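Uncharacterized NTF2-like protein (Cytophaga hutchinsonii ATCC 33406, PDB 3F14) is of unknown function but has the cone-shaped NTF2-like fold of the SnoaL-like family, whose members often hold small molecules in a pocket. Local coordinates at residues C24-I29 with N101-T106; I29-I34 with I107-I112; I73-K78 with D95-E100. All blocks are in the same frame, centred on the assembly; numbering follows the deposited sequence. Where two conformers were deposited one is given.

Contact 1: residues C24-I29 with N101-T106; sequences CFNDII and NDTIKT
Thr103 OG1 takes the side-chain N-H of Asn26, with ND2 2.9 Å from OG1, and is also hydrogen-bonded to the carbonyl oxygen of Glu100. The Asn26 bond is almost straight (175°) and lies in the plane of the amide, which fixes how that group is turned. With CG anti to the backbone N (chi1 -166°), the amide reaches over to Thr103, while its other end, OD1, accepts from Ile28 N at 3.1 Å. The Lys105 chain runs alongside, CD 3.7 Å from Asn26 CG and CE against Ile28 CG1, and its NZ goes on to a salt bridge with Glu100. Two backbone bonds flank Phe25: Ile104 N to Cys24 O (2.8 Å) and Asn26 N to Ile104 O. On the buried face Ile104 CD1 touches Phe25 CD1 at 4.0 Å, and Ile29 CD1 packs on Ile104 CG2 while lying over one face of the Phe25 ring. Water 1 joins the carbonyl oxygens of Ile28 and Lys105 where the chain leaves its corner. The arrangement is a short parallel bridge running into an Asx turn within a type I beta turn, set beside the classic beta bulge that Lys105 and Thr106 form opposite Arg98.

Contact 2: residues I29-I34 with I107-I112; sequences IEWNII and ITSYCI
The Trp31 indole presents its N-H edge to Ser109: NE1 lies 2.9 Å from OG, in the ring plane and nearly straight at 169°. CG anti to the backbone N (chi1 -171°) swings the ring toward strand 103-111, where Ile107 CB, 3.6 Å from Trp31 CD1, and Ile107 CG2 lie off the ring plane beside the CD1-NE1 rim. Ile33 CG1 lies over the rim of the other face. Ser109 OG is hydrogen-bonded to Asp95 OD1 as well, so this buried hydroxyl links the indole to the carboxylate. On the other face of the sheet Ile34 lies over Tyr110: CG1 stands 3.6 Å from the centroid of the phenol ring, only 8° off its normal, a CH-pi contact, and CD1 reaches Thr108 CG2 at 3.7 Å. Water 2 bridges Asn32 ND2 and Thr108 OG1, while water 3 ties Ile34 O and Ser109 O to Cys111 N. The backbones run nearly parallel, joined by alternating bonds such as Asn32 N to Ile107 O (2.8 Å) and Ser109 N to Asn32 O (2.9 Å). Toward the interior, Trp31 meets Phe13 of helix 2-14 edge-to-face and touches Cys49 of helix 42-57, which Ile33 also packs against through Phe48. Tyr110 instead faces the second subunit, with OH hydrogen-bonded to Glu76 OE1 of that chain. Strand 29-33 thus lies between strands 37-40 and 103-111, and strand 103-111 between it and strand 88-100.

Contact 3: residues I73-K78 with D95-E100; sequences IVIEGK and DIYRFE
Residues 73-78 and 95-100 pair within the long antiparallel beta hairpin of strands 72-82 and 88-100. Two hydrogen-bonded pairs flank the non-hydrogen-bonded pair Val74-Ile96: Tyr97 N donates to Ile73 O at 2.7 Å, almost straight (175°), with Ile73 N returning a bond to Tyr97 O, and Asp95 N meets Ile75 O at 2.8 Å, with Ile75 N to Asp95 O. Ile73, Ile75, Asp95 and Tyr97 share the face turned to helix 2-14. There, in the conformer given, Ile73 CG2 packs against Tyr97 CB at 3.7 Å. Tyr97 CG, anti to the carbonyl carbon (chi1 -58°), brings ring atom CD1 to 3.5 Å from Ile73 O, which lies in the ring plane. The phenol OH is hydrogen-bonded to Ser14 OG, as is Asp95 OD2, while Asp95 OD1 bonds Ser109 OG. Cut back to an alanine here, Tyr97 would lose its ring, which is likely to open a gap against Ala10 and leave Ser14 without its phenol partner. On the opposite face Val74 CG2 lies beside Ile96 CG1, 4.1 Å away, and both residues pack on Ile67 of the second subunit. A curved sheet with helices on one face and a partner subunit on the other is seen in many NTF2-like dimers.

In the fold
Strand 103-111 carries contacts 1 and 2 along one edge and pairs with strand 88-100 of contact 3 along its other. Contacts 1 and 2 share Ile29, and Lys105 O lies 3.1 Å from Glu30 N, probably a hydrogen bond continuing the sheet between them. Contact 1 reaches contact 3 through the salt bridge of Lys105 NZ with Glu100 OE1 (2.8 Å). The centres of contacts 2 and 3 are about 9 Å apart, and Ser109 OG is hydrogen-bonded to Asp95 OD1 (2.7 Å). A Tris molecule, probably from the crystallisation liquor, binds Asp95 OD1 beside Ser109, consistent with a pocket here. Contacts 2 and 3 also touch the second subunit.

Contact 1: residues C24-I29 with N101-T106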
ATOM      1  N   CYS A  24      20.185   9.743  -3.078  1.00 16.50           N
ATOM      2  CA  CYS A  24      18.925  10.430  -3.240  1.00 17.38           C
ATOM      3  C   CYS A  24      18.164  10.582  -1.932  1.00 15.37           C
ATOM      4  O   CYS A  24      17.087  11.153  -1.940  1.00 19.07           O
ATOM      5  CB  CYS A  24      18.027   9.617  -4.191  1.00 20.60           C
ATOM      6  SG  CYS A  24      18.850   9.239  -5.757  1.00 27.49           S
ATOM      7  N   PHE A  25      18.677  10.059  -0.820  1.00 16.16           N
ATOM      8  CA  PHE A  25      17.978  10.186   0.449  1.00 16.01           C
ATOM      9  C   PHE A  25      18.014  11.595   0.950  1.00 16.27           C
ATOM     10  O   PHE A  25      19.084  12.237   0.966  1.00 16.49           O
ATOM     11  CB  PHE A  25      18.618   9.322   1.532  1.00 17.23           C
ATOM     12  CG  PHE A  25      18.362   7.802   1.422  1.00 17.23           C
ATOM     13  CD1 PHE A  25      17.726   7.209   0.328  1.00 17.04           C
ATOM     14  CD2 PHE A  25      18.821   6.977   2.437  1.00 15.95           C
ATOM     15  CE1 PHE A  25      17.497   5.803   0.309  1.00 17.47           C
ATOM     16  CE2 PHE A  25      18.623   5.599   2.409  1.00 17.80           C
ATOM     17  CZ  PHE A  25      17.956   5.024   1.349  1.00 16.58           C
ATOM     18  N   ASN A  26      16.876  12.096   1.414  1.00 14.42           N
ATOM     19  CA  ASN A  26      16.878  13.363   2.149  1.00 13.30           C
ATOM     20  C   ASN A  26      17.665  13.201   3.453  1.00 14.16           C
ATOM     21  O   ASN A  26      17.648  12.152   4.085  1.00 13.20           O
ATOM     22  CB  ASN A  26      15.440  13.798   2.396  1.00 14.10           C
ATOM     23  CG  ASN A  26      15.316  15.235   2.850  1.00 18.27           C
ATOM     24  OD1 ASN A  26      15.429  15.535   4.036  1.00 17.43           O
ATOM     25  ND2 ASN A  26      15.090  16.132   1.897  1.00 18.47           N
ATOM     26  N   ASP A  27      18.285  14.282   3.922  1.00 13.54           N
ATOM     27  CA  ASP A  27      19.014  14.257   5.199  1.00 14.22           C
ATOM     28  C   ASP A  27      18.131  13.707   6.338  1.00 12.74           C
ATOM     29  O   ASP A  27      18.659  13.041   7.225  1.00 13.80           O
ATOM     30  CB  ASP A  27      19.526  15.653   5.553  1.00 13.02           C
ATOM     31  CG  ASP A  27      20.715  16.054   4.718  1.00 15.38           C
ATOM     32  OD1 ASP A  27      21.643  15.216   4.590  1.00 17.68           O
ATOM     33  OD2 ASP A  27      20.693  17.163   4.166  1.00 18.84           O
ATOM     34  N   ILE A  28      16.841  13.998   6.320  1.00 14.44           N
ATOM     35  CA  ILE A  28      15.943  13.536   7.398  1.00 15.91           C
ATOM     36  C   ILE A  28      14.922  12.522   6.906  1.00 14.39           C
ATOM     37  O   ILE A  28      13.830  12.446   7.417  1.00 15.22           O
ATOM     38  CB  ILE A  28      15.307  14.714   8.185  1.00 17.75           C
ATOM     39  CG1 ILE A  28      14.481  15.607   7.260  1.00 18.33           C
ATOM     40  CG2 ILE A  28      16.430  15.523   8.888  1.00 15.13           C
ATOM     41  CD1 ILE A  28      13.595  16.636   8.036  1.00 21.98           C
ATOM     42  N   ILE A  29      15.305  11.758   5.906  1.00 13.78           N
ATOM     43  CA  ILE A  29      14.482  10.654   5.424  1.00 13.61           C
ATOM     44  C   ILE A  29      13.953   9.802   6.554  1.00 14.38           C
ATOM     45  O   ILE A  29      14.634   9.533   7.517  1.00 16.06           O
ATOM     46  CB  ILE A  29      15.269   9.795   4.421  1.00 13.38           C
ATOM     47  CG1 ILE A  29      14.391   8.650   3.818  1.00 15.51           C
ATOM     48  CG2 ILE A  29      16.551   9.168   5.045  1.00 15.72           C
ATOM     49  CD1 ILE A  29      15.051   7.928   2.605  1.00 16.97           C
ATOM     50  N   ASN A 101      11.267  17.324  -4.016  1.00 20.34           N
ATOM     51  CA  ASN A 101      11.947  17.524  -5.289  1.00 22.10           C
ATOM     52  C   ASN A 101      12.653  16.228  -5.696  1.00 22.34           C
ATOM     53  O   ASN A 101      11.953  15.249  -5.859  1.00 22.17           O
ATOM     54  CB  ASN A 101      12.834  18.736  -5.215  1.00 20.64           C
ATOM     55  CG  ASN A 101      12.039  19.990  -4.945  1.00 26.98           C
ATOM     56  OD1 ASN A 101      10.886  20.105  -5.395  1.00 19.12           O
ATOM     57  ND2 ASN A 101      12.636  20.946  -4.214  1.00 21.62           N
ATOM     58  N   ASP A 102      13.987  16.194  -5.784  1.00 21.85           N
ATOM     59  CA  ASP A 102      14.691  14.943  -6.175  1.00 23.13           C
ATOM     60  C   ASP A 102      15.241  14.080  -5.010  1.00 24.28           C
ATOM     61  O   ASP A 102      15.994  13.132  -5.241  1.00 26.51           O
ATOM     62  CB  ASP A 102      15.791  15.261  -7.169  1.00 25.93           C
ATOM     63  CG  ASP A 102      16.762  16.267  -6.647  1.00 32.04           C
ATOM     64  OD1 ASP A 102      16.403  16.999  -5.688  1.00 32.12           O
ATOM     65  OD2 ASP A 102      17.872  16.344  -7.214  1.00 46.36           O
ATOM     66  N   THR A 103      14.815  14.350  -3.779  1.00 18.59           N
ATOM     67  CA  THR A 103      15.233  13.553  -2.648  1.00 18.92           C
ATOM     68  C   THR A 103      14.049  12.733  -2.160  1.00 17.52           C
ATOM     69  O   THR A 103      12.896  13.152  -2.327  1.00 18.65           O
ATOM     70  CB  THR A 103      15.807  14.399  -1.487  1.00 17.97           C
ATOM     71  OG1 THR A 103      14.743  15.134  -0.849  1.00 20.71           O
ATOM     72  CG2 THR A 103      16.939  15.333  -2.045  1.00 20.55           C
ATOM     73  N   ILE A 104      14.349  11.575  -1.583  1.00 15.80           N
ATOM     74  CA  ILE A 104      13.298  10.750  -0.943  1.00 16.68           C
ATOM     75  C   ILE A 104      13.125  11.317   0.439  1.00 16.54           C
ATOM     76  O   ILE A 104      14.076  11.278   1.255  1.00 16.85           O
ATOM     77  CB  ILE A 104      13.655   9.279  -0.807  1.00 16.09           C
ATOM     78  CG1 ILE A 104      14.003   8.650  -2.173  1.00 20.39           C
ATOM     79  CG2 ILE A 104      12.509   8.553  -0.133  1.00 16.40           C
ATOM     80  CD1 ILE A 104      14.492   7.186  -2.026  1.00 20.58           C
ATOM     81  N   LYS A 105      11.929  11.811   0.734  1.00 18.02           N
ATOM     82  CA  LYS A 105      11.625  12.355   2.038  1.00 15.99           C
ATOM     83  C   LYS A 105      11.101  11.295   3.013  1.00 16.59           C
ATOM     84  O   LYS A 105      11.537  11.192   4.178  1.00 15.76           O
ATOM     85  CB  LYS A 105      10.627  13.511   1.907  1.00 18.03           C
ATOM     86  CG  LYS A 105      10.438  14.304   3.151  1.00 24.09           C
ATOM     87  CD  LYS A 105      11.697  15.081   3.542  1.00 25.84           C
ATOM     88  CE  LYS A 105      11.485  16.012   4.751  1.00 26.79           C
ATOM     89  NZ  LYS A 105      10.459  17.046   4.455  1.00 36.86           N
ATOM     90  N   THR A 106      10.180  10.484   2.517  1.00 14.46           N
ATOM     91  CA  THR A 106       9.648   9.356   3.294  1.00 14.82           C
ATOM     92  C   THR A 106       9.409   8.159   2.413  1.00 15.81           C
ATOM     93  O   THR A 106       9.087   8.294   1.231  1.00 14.99           O
ATOM     94  CB  THR A 106       8.348   9.686   4.047  1.00 17.87           C
ATOM     95  OG1 THR A 106       7.296   9.898   3.113  1.00 19.86           O
ATOM     96  CG2 THR A 106       8.486  10.935   4.916  1.00 18.54           C
TER
HETATM   97  O   HOH W   1      11.321  12.922   6.375  1.00 24.01           O

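Contact 2: residues I29-I34 with I107-I112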
ATOM      1  N   ILE A  29      15.305  11.758   5.906  1.00 13.78           N
ATOM      2  CA  ILE A  29      14.482  10.654   5.424  1.00 13.61           C
ATOM      3  C   ILE A  29      13.953   9.802   6.554  1.00 14.38           C
ATOM      4  O   ILE A  29      14.634   9.533   7.517  1.00 16.06           O
ATOM      5  CB  ILE A  29      15.269   9.795   4.421  1.00 13.38           C
ATOM      6  CG1 ILE A  29      14.391   8.650   3.818  1.00 15.51           C
ATOM      7  CG2 ILE A  29      16.551   9.168   5.045  1.00 15.72           C
ATOM      8  CD1 ILE A  29      15.051   7.928   2.605  1.00 16.97           C
ATOM      9  N   GLU A  30      12.708   9.335   6.419  1.00 14.86           N
ATOM     10  CA  GLU A  30      12.185   8.339   7.337  1.00 15.21           C
ATOM     11  C   GLU A  30      11.701   7.138   6.519  1.00 16.74           C
ATOM     12  O   GLU A  30      11.095   7.323   5.470  1.00 16.71           O
ATOM     13  CB  GLU A  30      11.001   8.891   8.137  1.00 17.10           C
ATOM     14  CG  GLU A  30      11.406  10.056   8.964  1.00 17.02           C
ATOM     15  CD  GLU A  30      10.331  10.533   9.953  1.00 23.27           C
ATOM     16  OE1 GLU A  30       9.267   9.870  10.066  1.00 21.93           O
ATOM     17  OE2 GLU A  30      10.590  11.595  10.565  1.00 22.05           O
ATOM     18  N   TRP A  31      11.974   5.938   7.012  1.00 14.60           N
ATOM     19  CA  TRP A  31      11.425   4.699   6.478  1.00 16.19           C
ATOM     20  C   TRP A  31      10.536   4.100   7.535  1.00 15.08           C
ATOM     21  O   TRP A  31      11.005   3.629   8.554  1.00 15.18           O
ATOM     22  CB  TRP A  31      12.509   3.720   6.063  1.00 15.90           C
ATOM     23  CG  TRP A  31      12.005   2.492   5.298  1.00 15.53           C
ATOM     24  CD1 TRP A  31      10.785   2.318   4.770  1.00 15.61           C
ATOM     25  CD2 TRP A  31      12.772   1.340   4.901  1.00 13.29           C
ATOM     26  NE1 TRP A  31      10.719   1.119   4.109  1.00 14.65           N
ATOM     27  CE2 TRP A  31      11.930   0.491   4.158  1.00 14.41           C
ATOM     28  CE3 TRP A  31      14.099   0.947   5.089  1.00 16.50           C
ATOM     29  CZ2 TRP A  31      12.363  -0.743   3.641  1.00 14.96           C
ATOM     30  CZ3 TRP A  31      14.525  -0.290   4.592  1.00 15.78           C
ATOM     31  CH2 TRP A  31      13.673  -1.103   3.855  1.00 15.83           C
ATOM     32  N   ASN A  32       9.217   4.139   7.284  1.00 14.82           N
ATOM     33  CA  ASN A  32       8.179   3.588   8.133  1.00 14.82           C
ATOM     34  C   ASN A  32       7.831   2.192   7.597  1.00 16.69           C
ATOM     35  O   ASN A  32       7.124   2.074   6.609  1.00 15.26           O
ATOM     36  CB  ASN A  32       6.964   4.492   8.148  1.00 15.61           C
ATOM     37  CG  ASN A  32       5.861   3.966   9.033  1.00 18.17           C
ATOM     38  OD1 ASN A  32       6.004   2.938   9.668  1.00 18.87           O
ATOM     39  ND2 ASN A  32       4.755   4.679   9.065  1.00 20.32           N
ATOM     40  N   ILE A  33       8.323   1.150   8.240  1.00 14.95           N
ATOM     41  CA  ILE A  33       8.010  -0.238   7.901  1.00 14.91           C
ATOM     42  C   ILE A  33       6.807  -0.586   8.794  1.00 15.22           C
ATOM     43  O   ILE A  33       6.940  -0.826   9.994  1.00 14.95           O
ATOM     44  CB  ILE A  33       9.182  -1.185   8.098  1.00 15.58           C
ATOM     45  CG1 ILE A  33      10.370  -0.686   7.237  1.00 18.52           C
ATOM     46  CG2 ILE A  33       8.744  -2.633   7.700  1.00 17.07           C
ATOM     47  CD1 ILE A  33      11.680  -1.514   7.459  1.00 21.33           C
ATOM     48  N   ILE A  34       5.610  -0.536   8.200  1.00 14.41           N
ATOM     49  CA  ILE A  34       4.352  -0.664   8.909  1.00 14.76           C
ATOM     50  C   ILE A  34       4.296  -1.949   9.735  1.00 14.10           C
ATOM     51  O   ILE A  34       4.580  -3.035   9.257  1.00 14.77           O
ATOM     52  CB  ILE A  34       3.169  -0.651   7.883  1.00 14.53           C
ATOM     53  CG1 ILE A  34       3.089   0.699   7.146  1.00 15.44           C
ATOM     54  CG2 ILE A  34       1.843  -0.976   8.571  1.00 16.28           C
ATOM     55  CD1 ILE A  34       2.601   1.868   7.953  1.00 17.47           C
ATOM     56  N   ILE A 107       9.586   6.970   3.010  1.00 13.95           N
ATOM     57  CA  ILE A 107       9.211   5.689   2.441  1.00 15.69           C
ATOM     58  C   ILE A 107       8.300   5.016   3.470  1.00 16.41           C
ATOM     59  O   ILE A 107       8.646   4.993   4.641  1.00 15.80           O
ATOM     60  CB  ILE A 107      10.415   4.774   2.141  1.00 15.36           C
ATOM     61  CG1 ILE A 107      11.489   5.554   1.371  1.00 17.97           C
ATOM     62  CG2 ILE A 107       9.889   3.511   1.392  1.00 15.65           C
ATOM     63  CD1 ILE A 107      12.772   4.755   1.136  1.00 16.44           C
ATOM     64  N   THR A 108       7.138   4.511   3.033  1.00 15.03           N
ATOM     65  CA  THR A 108       6.234   3.739   3.894  1.00 16.03           C
ATOM     66  C   THR A 108       6.031   2.372   3.252  1.00 15.96           C
ATOM     67  O   THR A 108       5.615   2.325   2.087  1.00 16.68           O
ATOM     68  CB  THR A 108       4.898   4.462   4.061  1.00 15.19           C
ATOM     69  OG1 THR A 108       5.106   5.810   4.523  1.00 17.06           O
ATOM     70  CG2 THR A 108       4.003   3.702   5.089  1.00 17.50           C
ATOM     71  N   SER A 109       6.349   1.287   3.955  1.00 15.44           N
ATOM     72  CA  SER A 109       6.255  -0.049   3.345  1.00 14.94           C
ATOM     73  C   SER A 109       5.279  -0.930   4.112  1.00 14.84           C
ATOM     74  O   SER A 109       5.410  -1.118   5.324  1.00 14.95           O
ATOM     75  CB  SER A 109       7.612  -0.704   3.311  1.00 17.12           C
ATOM     76  OG  SER A 109       8.571   0.008   2.521  1.00 16.42           O
ATOM     77  N   TYR A 110       4.321  -1.482   3.360  1.00 14.79           N
ATOM     78  CA  TYR A 110       3.384  -2.505   3.848  1.00 13.92           C
ATOM     79  C   TYR A 110       3.843  -3.822   3.295  1.00 15.76           C
ATOM     80  O   TYR A 110       3.821  -4.022   2.088  1.00 15.47           O
ATOM     81  CB  TYR A 110       1.957  -2.202   3.356  1.00 14.91           C
ATOM     82  CG  TYR A 110       1.391  -0.905   3.843  1.00 13.19           C
ATOM     83  CD1 TYR A 110       1.782   0.325   3.317  1.00 14.66           C
ATOM     84  CD2 TYR A 110       0.373  -0.886   4.800  1.00 15.61           C
ATOM     85  CE1 TYR A 110       1.252   1.535   3.809  1.00 14.86           C
ATOM     86  CE2 TYR A 110      -0.132   0.279   5.281  1.00 14.08           C
ATOM     87  CZ  TYR A 110       0.291   1.550   4.797  1.00 13.33           C
ATOM     88  OH  TYR A 110      -0.252   2.707   5.292  1.00 15.99           O
ATOM     89  N   CYS A 111       4.211  -4.766   4.164  1.00 15.21           N
ATOM     90  CA  CYS A 111       4.811  -6.036   3.754  1.00 16.76           C
ATOM     91  C   CYS A 111       4.048  -7.146   4.419  1.00 17.15           C
ATOM     92  O   CYS A 111       3.947  -7.183   5.643  1.00 18.55           O
ATOM     93  CB  CYS A 111       6.287  -6.114   4.172  1.00 16.52           C
ATOM     94  SG  CYS A 111       7.314  -4.738   3.621  1.00 19.64           S
ATOM     95  N   ILE A 112       3.509  -8.034   3.623  1.00 16.28           N
ATOM     96  CA  ILE A 112       2.658  -9.144   4.080  1.00 15.51           C
ATOM     97  C   ILE A 112       3.199 -10.465   3.584  1.00 17.26           C
ATOM     98  O   ILE A 112       3.235 -10.686   2.375  1.00 18.62           O
ATOM     99  CB  ILE A 112       1.190  -8.933   3.617  1.00 15.68           C
ATOM    100  CG1 ILE A 112       0.648  -7.671   4.273  1.00 18.08           C
ATOM    101  CG2 ILE A 112       0.278 -10.125   3.967  1.00 17.21           C
ATOM    102  CD1 ILE A 112      -0.715  -7.178   3.757  1.00 20.10           C
ATOM    103  OXT ILE A 112       3.434 -11.345   4.430  1.00 22.00           O
TER
HETATM  104  O   HOH W   2       4.423   6.836   7.026  1.00 29.78           O
HETATM  105  O   HOH W   3       5.315  -3.663   6.615  1.00 12.99           O

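Contact 3: residues I73-K78 with D95-E100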
ATOM      1  N   ILE A  73       4.885   8.429  -5.189  0.50 17.36           N
ATOM      2  CA  ILE A  73       4.829   7.246  -6.064  0.50 16.80           C
ATOM      3  C   ILE A  73       4.634   5.960  -5.230  0.50 15.01           C
ATOM      4  O   ILE A  73       5.185   5.844  -4.121  0.50 16.94           O
ATOM      5  CB  ILE A  73       6.062   7.163  -7.044  0.50 16.48           C
ATOM      6  CG1 ILE A  73       5.896   6.020  -8.069  0.50 15.91           C
ATOM      7  CG2 ILE A  73       7.369   7.021  -6.294  0.50 18.19           C
ATOM      8  CD1 ILE A  73       7.025   5.913  -9.133  0.50 17.14           C
ATOM      9  N   VAL A  74       3.827   5.008  -5.735  1.00 15.16           N
ATOM     10  CA  VAL A  74       3.476   3.775  -5.040  1.00 14.96           C
ATOM     11  C   VAL A  74       3.872   2.601  -5.929  1.00 15.45           C
ATOM     12  O   VAL A  74       3.493   2.601  -7.112  1.00 15.99           O
ATOM     13  CB  VAL A  74       1.967   3.731  -4.730  1.00 15.99           C
ATOM     14  CG1 VAL A  74       1.597   2.424  -4.015  1.00 17.32           C
ATOM     15  CG2 VAL A  74       1.512   4.993  -3.916  1.00 17.56           C
ATOM     16  N   ILE A  75       4.646   1.676  -5.409  1.00 15.71           N
ATOM     17  CA  ILE A  75       5.053   0.463  -6.125  1.00 16.01           C
ATOM     18  C   ILE A  75       4.546  -0.740  -5.360  1.00 16.52           C
ATOM     19  O   ILE A  75       4.784  -0.856  -4.153  1.00 17.35           O
ATOM     20  CB  ILE A  75       6.560   0.354  -6.285  1.00 16.19           C
ATOM     21  CG1 ILE A  75       7.056   1.610  -7.049  1.00 22.09           C
ATOM     22  CG2 ILE A  75       6.969  -1.029  -6.923  1.00 19.24           C
ATOM     23  CD1 ILE A  75       8.486   1.557  -7.637  1.00 27.99           C
ATOM     24  N   GLU A  76       3.822  -1.609  -6.031  1.00 14.79           N
ATOM     25  CA  GLU A  76       3.481  -2.937  -5.530  1.00 15.70           C
ATOM     26  C   GLU A  76       4.409  -3.952  -6.098  1.00 17.40           C
ATOM     27  O   GLU A  76       4.751  -3.859  -7.281  1.00 17.42           O
ATOM     28  CB  GLU A  76       2.069  -3.305  -5.960  1.00 16.47           C
ATOM     29  CG  GLU A  76       0.967  -2.357  -5.438  1.00 16.79           C
ATOM     30  CD  GLU A  76      -0.410  -2.856  -5.852  1.00 18.67           C
ATOM     31  OE1 GLU A  76      -0.890  -3.867  -5.265  1.00 19.74           O
ATOM     32  OE2 GLU A  76      -1.000  -2.264  -6.790  1.00 19.79           O
ATOM     33  N   GLY A  77       4.738  -4.967  -5.340  1.00 15.43           N
ATOM     34  CA  GLY A  77       5.541  -6.056  -5.853  1.00 15.13           C
ATOM     35  C   GLY A  77       5.598  -7.242  -4.929  1.00 15.85           C
ATOM     36  O   GLY A  77       4.858  -7.282  -3.926  1.00 16.12           O
ATOM     37  N   LYS A  78       6.471  -8.194  -5.264  1.00 15.73           N
ATOM     38  CA  LYS A  78       6.615  -9.393  -4.457  1.00 16.99           C
ATOM     39  C   LYS A  78       8.077  -9.735  -4.260  1.00 16.97           C
ATOM     40  O   LYS A  78       8.919  -9.530  -5.146  1.00 17.38           O
ATOM     41  CB  LYS A  78       5.850 -10.566  -5.092  1.00 20.51           C
ATOM     42  CG  LYS A  78       4.346 -10.278  -5.323  1.00 26.61           C
ATOM     43  N   ASP A  95       5.128  -0.182  -1.424  1.00 14.71           N
ATOM     44  CA  ASP A  95       6.058   0.869  -1.003  1.00 14.66           C
ATOM     45  C   ASP A  95       5.568   2.199  -1.507  1.00 14.45           C
ATOM     46  O   ASP A  95       5.342   2.384  -2.707  1.00 14.96           O
ATOM     47  CB  ASP A  95       7.460   0.614  -1.527  1.00 15.03           C
ATOM     48  CG  ASP A  95       8.076  -0.677  -1.020  1.00 16.22           C
ATOM     49  OD1 ASP A  95       7.863  -1.074   0.142  1.00 16.04           O
ATOM     50  OD2 ASP A  95       8.850  -1.350  -1.815  1.00 16.73           O
ATOM     51  N   ILE A  96       5.451   3.169  -0.594  1.00 15.13           N
ATOM     52  CA  ILE A  96       4.937   4.503  -0.902  1.00 14.53           C
ATOM     53  C   ILE A  96       6.046   5.532  -0.656  1.00 14.59           C
ATOM     54  O   ILE A  96       6.592   5.599   0.456  1.00 16.03           O
ATOM     55  CB  ILE A  96       3.720   4.850  -0.014  1.00 14.79           C
ATOM     56  CG1 ILE A  96       2.634   3.809  -0.184  1.00 14.97           C
ATOM     57  CG2 ILE A  96       3.215   6.278  -0.300  1.00 14.56           C
ATOM     58  CD1 ILE A  96       1.401   3.991   0.748  1.00 18.21           C
ATOM     59  N   TYR A  97       6.413   6.278  -1.699  1.00 14.78           N
ATOM     60  CA  TYR A  97       7.485   7.261  -1.614  1.00 15.19           C
ATOM     61  C   TYR A  97       6.932   8.647  -1.679  1.00 16.26           C
ATOM     62  O   TYR A  97       6.109   8.939  -2.543  1.00 16.63           O
ATOM     63  CB  TYR A  97       8.473   7.071  -2.791  1.00 16.12           C
ATOM     64  CG  TYR A  97       9.116   5.698  -2.873  1.00 14.91           C
ATOM     65  CD1 TYR A  97       8.436   4.622  -3.442  1.00 15.68           C
ATOM     66  CD2 TYR A  97      10.388   5.456  -2.374  1.00 16.18           C
ATOM     67  CE1 TYR A  97       8.959   3.365  -3.483  1.00 16.16           C
ATOM     68  CE2 TYR A  97      10.926   4.210  -2.410  1.00 16.88           C
ATOM     69  CZ  TYR A  97      10.227   3.155  -2.989  1.00 16.01           C
ATOM     70  OH  TYR A  97      10.750   1.896  -2.986  1.00 17.29           O
ATOM     71  N   ARG A  98       7.376   9.505  -0.786  1.00 18.33           N
ATOM     72  CA  ARG A  98       7.097  10.933  -0.899  1.00 19.77           C
ATOM     73  C   ARG A  98       8.419  11.601  -1.134  1.00 16.78           C
ATOM     74  O   ARG A  98       9.363  11.471  -0.347  1.00 17.49           O
ATOM     75  CB  ARG A  98       6.473  11.507   0.355  1.00 19.81           C
ATOM     76  CG  ARG A  98       6.124  13.023   0.230  1.00 27.04           C
ATOM     77  CD  ARG A  98       5.515  13.644   1.497  1.00 24.99           C
ATOM     78  N   PHE A  99       8.494  12.337  -2.240  1.00 20.45           N
ATOM     79  CA  PHE A  99       9.667  13.029  -2.597  1.00 19.90           C
ATOM     80  C   PHE A  99       9.590  14.503  -2.179  1.00 20.94           C
ATOM     81  O   PHE A  99       8.502  15.059  -1.951  1.00 21.26           O
ATOM     82  CB  PHE A  99       9.887  12.964  -4.118  1.00 21.88           C
ATOM     83  CG  PHE A  99      10.086  11.576  -4.621  1.00 23.96           C
ATOM     84  CD1 PHE A  99      11.342  11.022  -4.666  1.00 28.12           C
ATOM     85  CD2 PHE A  99       9.005  10.835  -5.057  1.00 24.20           C
ATOM     86  CE1 PHE A  99      11.508   9.720  -5.120  1.00 26.75           C
ATOM     87  CE2 PHE A  99       9.171   9.577  -5.505  1.00 30.70           C
ATOM     88  CZ  PHE A  99      10.426   9.013  -5.515  1.00 21.16           C
ATOM     89  N   GLU A 100      10.763  15.071  -1.971  1.00 19.53           N
ATOM     90  CA  GLU A 100      10.916  16.519  -1.789  1.00 19.68           C
ATOM     91  C   GLU A 100      11.859  16.838  -2.915  1.00 19.47           C
ATOM     92  O   GLU A 100      13.070  16.620  -2.791  1.00 16.93           O
ATOM     93  CB  GLU A 100      11.500  16.868  -0.443  1.00 21.03           C
ATOM     94  CG  GLU A 100      11.576  18.365  -0.182  1.00 27.38           C
ATOM     95  CD  GLU A 100      12.084  18.660   1.221  1.00 28.96           C
ATOM     96  OE1 GLU A 100      11.317  18.369   2.173  1.00 45.92           O
ATOM     97  OE2 GLU A 100      13.237  19.138   1.360  1.00 39.18           O
TER